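Side-chain contact in enolase (alpha proteobacterium BAL199, PDB 3UGV), which probably catalyses a magnesium-dependent reaction on a carboxylate substrate, as in other enolase-superfamily enzymes related to mandelate racemase and muconate lactonizing enzyme: residues K169-V174 with D205-E210. Sequence-based numbering, arbitrary orientation.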
loop_
_atom_site.group_PDB
_atom_site.type_symbol
_atom_site.label_atom_id
_atom_site.label_comp_id
_atom_site.label_asym_id
_atom_site.label_seq_id
_atom_site.Cartn_x
_atom_site.Cartn_y
_atom_site.Cartn_z
ATOM N N LYS F 169 -11.664 39.115 -16.725
ATOM C CA LYS F 169 -11.640 40.216 -17.686
ATOM C C LYS F 169 -10.370 40.159 -18.531
ATOM O O LYS F 169 -9.621 39.184 -18.471
ATOM C CB LYS F 169 -11.748 41.552 -16.952
ATOM C CG LYS F 169 -13.023 41.662 -16.104
ATOM C CD LYS F 169 -13.137 43.013 -15.424
ATOM C CE LYS F 169 -11.984 43.239 -14.455
ATOM N NZ LYS F 169 -12.021 44.605 -13.849
ATOM N N SER F 170 -10.126 41.191 -19.326
ATOM C CA SER F 170 -8.973 41.197 -20.227
ATOM C C SER F 170 -7.685 41.400 -19.438
ATOM O O SER F 170 -7.709 41.977 -18.344
ATOM C CB SER F 170 -9.104 42.332 -21.240
ATOM O OG SER F 170 -8.928 43.588 -20.593
ATOM N N PRO F 171 -6.552 40.947 -20.000
ATOM C CA PRO F 171 -5.251 41.135 -19.346
ATOM C C PRO F 171 -5.021 42.568 -18.862
ATOM O O PRO F 171 -4.712 42.767 -17.684
ATOM C CB PRO F 171 -4.251 40.779 -20.451
ATOM C CG PRO F 171 -4.989 39.764 -21.292
ATOM C CD PRO F 171 -6.448 40.146 -21.236
ATOM N N ALA F 172 -5.161 43.550 -19.754
ATOM C CA ALA F 172 -4.848 44.934 -19.397
ATOM C C ALA F 172 -5.758 45.438 -18.280
ATOM O O ALA F 172 -5.321 46.163 -17.402
ATOM C CB ALA F 172 -4.924 45.849 -20.617
ATOM N N GLU F 173 -7.023 45.045 -18.318
ATOM C CA GLU F 173 -7.965 45.427 -17.276
ATOM C C GLU F 173 -7.617 44.770 -15.952
ATOM O O GLU F 173 -7.797 45.360 -14.895
ATOM C CB GLU F 173 -9.376 44.999 -17.649
ATOM C CG GLU F 173 -10.122 45.923 -18.569
ATOM C CD GLU F 173 -11.564 45.495 -18.712
ATOM O OE1 GLU F 173 -11.809 44.456 -19.365
ATOM O OE2 GLU F 173 -12.446 46.176 -18.145
ATOM N N VAL F 174 -7.136 43.533 -16.007
ATOM C CA VAL F 174 -6.837 42.805 -14.781
ATOM C C VAL F 174 -5.557 43.355 -14.154
ATOM O O VAL F 174 -5.455 43.489 -12.931
ATOM C CB VAL F 174 -6.769 41.279 -15.022
ATOM C CG1 VAL F 174 -6.158 40.567 -13.824
ATOM C CG2 VAL F 174 -8.167 40.743 -15.311
ATOM N N ASP F 205 -5.039 33.313 -20.087
ATOM C CA ASP F 205 -4.848 33.212 -18.635
ATOM C C ASP F 205 -3.402 33.554 -18.289
ATOM O O ASP F 205 -3.123 34.315 -17.369
ATOM C CB ASP F 205 -5.134 31.787 -18.141
ATOM C CG ASP F 205 -6.603 31.525 -17.896
ATOM O OD1 ASP F 205 -7.357 32.479 -17.627
ATOM O OD2 ASP F 205 -7.000 30.343 -17.956
ATOM N N ILE F 206 -2.484 32.963 -19.037
ATOM C CA ILE F 206 -1.063 33.126 -18.791
ATOM C C ILE F 206 -0.666 34.568 -19.090
ATOM O O ILE F 206 0.107 35.188 -18.366
ATOM C CB ILE F 206 -0.268 32.145 -19.681
ATOM C CG1 ILE F 206 -0.419 30.720 -19.136
ATOM C CG2 ILE F 206 1.198 32.563 -19.791
ATOM C CD1 ILE F 206 0.119 29.665 -20.051
ATOM N N GLU F 207 -1.218 35.090 -20.174
ATOM C CA GLU F 207 -1.023 36.472 -20.569
ATOM C C GLU F 207 -1.428 37.392 -19.422
ATOM O O GLU F 207 -0.727 38.357 -19.106
ATOM C CB GLU F 207 -1.885 36.746 -21.795
ATOM C CG GLU F 207 -1.540 37.976 -22.580
ATOM C CD GLU F 207 -2.517 38.184 -23.729
ATOM O OE1 GLU F 207 -2.808 37.199 -24.452
ATOM O OE2 GLU F 207 -3.010 39.324 -23.888
ATOM N N THR F 208 -2.559 37.077 -18.792
ATOM C CA THR F 208 -3.025 37.835 -17.637
ATOM C C THR F 208 -2.046 37.803 -16.452
ATOM O O THR F 208 -1.741 38.842 -15.870
ATOM C CB THR F 208 -4.403 37.359 -17.198
ATOM O OG1 THR F 208 -5.324 37.551 -18.272
ATOM C CG2 THR F 208 -4.880 38.154 -16.000
ATOM N N ALA F 209 -1.564 36.612 -16.100
ATOM C CA ALA F 209 -0.558 36.469 -15.056
ATOM C C ALA F 209 0.661 37.359 -15.341
ATOM O O ALA F 209 1.128 38.103 -14.462
ATOM C CB ALA F 209 -0.133 34.990 -14.923
ATOM N N GLU F 210 1.172 37.287 -16.570
ATOM C CA GLU F 210 2.358 38.061 -16.957
ATOM C C GLU F 210 2.075 39.552 -16.864
ATOM O O GLU F 210 2.906 40.304 -16.386
ATOM C CB GLU F 210 2.835 37.694 -18.368
ATOM C CG GLU F 210 3.219 36.210 -18.566
ATOM C CD GLU F 210 4.498 35.797 -17.826
ATOM O OE1 GLU F 210 5.015 36.596 -17.010
ATOM O OE2 GLU F 210 4.992 34.667 -18.067
#
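Pro171, in the first turn of helix 171-183, lies against Thr208 and Glu207 of helix 202-216. The two helices come very close here, with Pro171 CA 4.3 Å from Thr208 CA, an approach that the small proline ring and the beta-branched threonine suit. The proline ring and the threonine side chain cross at about a right angle, and Pro171 CA lies 3.7 Å from Thr208 OG1. That hydroxyl is hydrogen-bonded within its own helix to the carbonyl oxygen of Val204, so it can lie beside carbon at little polar cost. With OG1 turned back in this way, CG2 stands anti to the backbone N (chi1 -61° for OG1) and faces Val174, where it meets CG1 at 3.5 Å, a tight methyl-to-methyl contact. Leu195 of strand 192-196 touches both Val174 and Thr208, extending the apolar patch toward the sheet, and branched Val174 suits this buried place. A serine in place of Thr208 would probably keep the bond to Val204 but lose the methyl, leaving a gap beside Val174 CG1. On the more exposed side, Glu207 reaches with an extended chain to CG and CB of the ring, and its OE2 comes 3.3 Å from Pro171 CG; this is a van der Waals approach, with the carboxylate at the surface. Proline suits the first turn, where its missing N-H costs no helical bond. Just before it, Ser170 is the N-cap: its OG accepts a weak bond from Glu173 N (3.3 Å) and donates to Glu173 OE1, which accepts with its anti lone pair. Strand 192-196 links the two helices in sequence, and the contact joins neighbouring outer helices of the (β/α)7β barrel, the modified TIM barrel characteristic of the enolase superfamily's C-terminal domain.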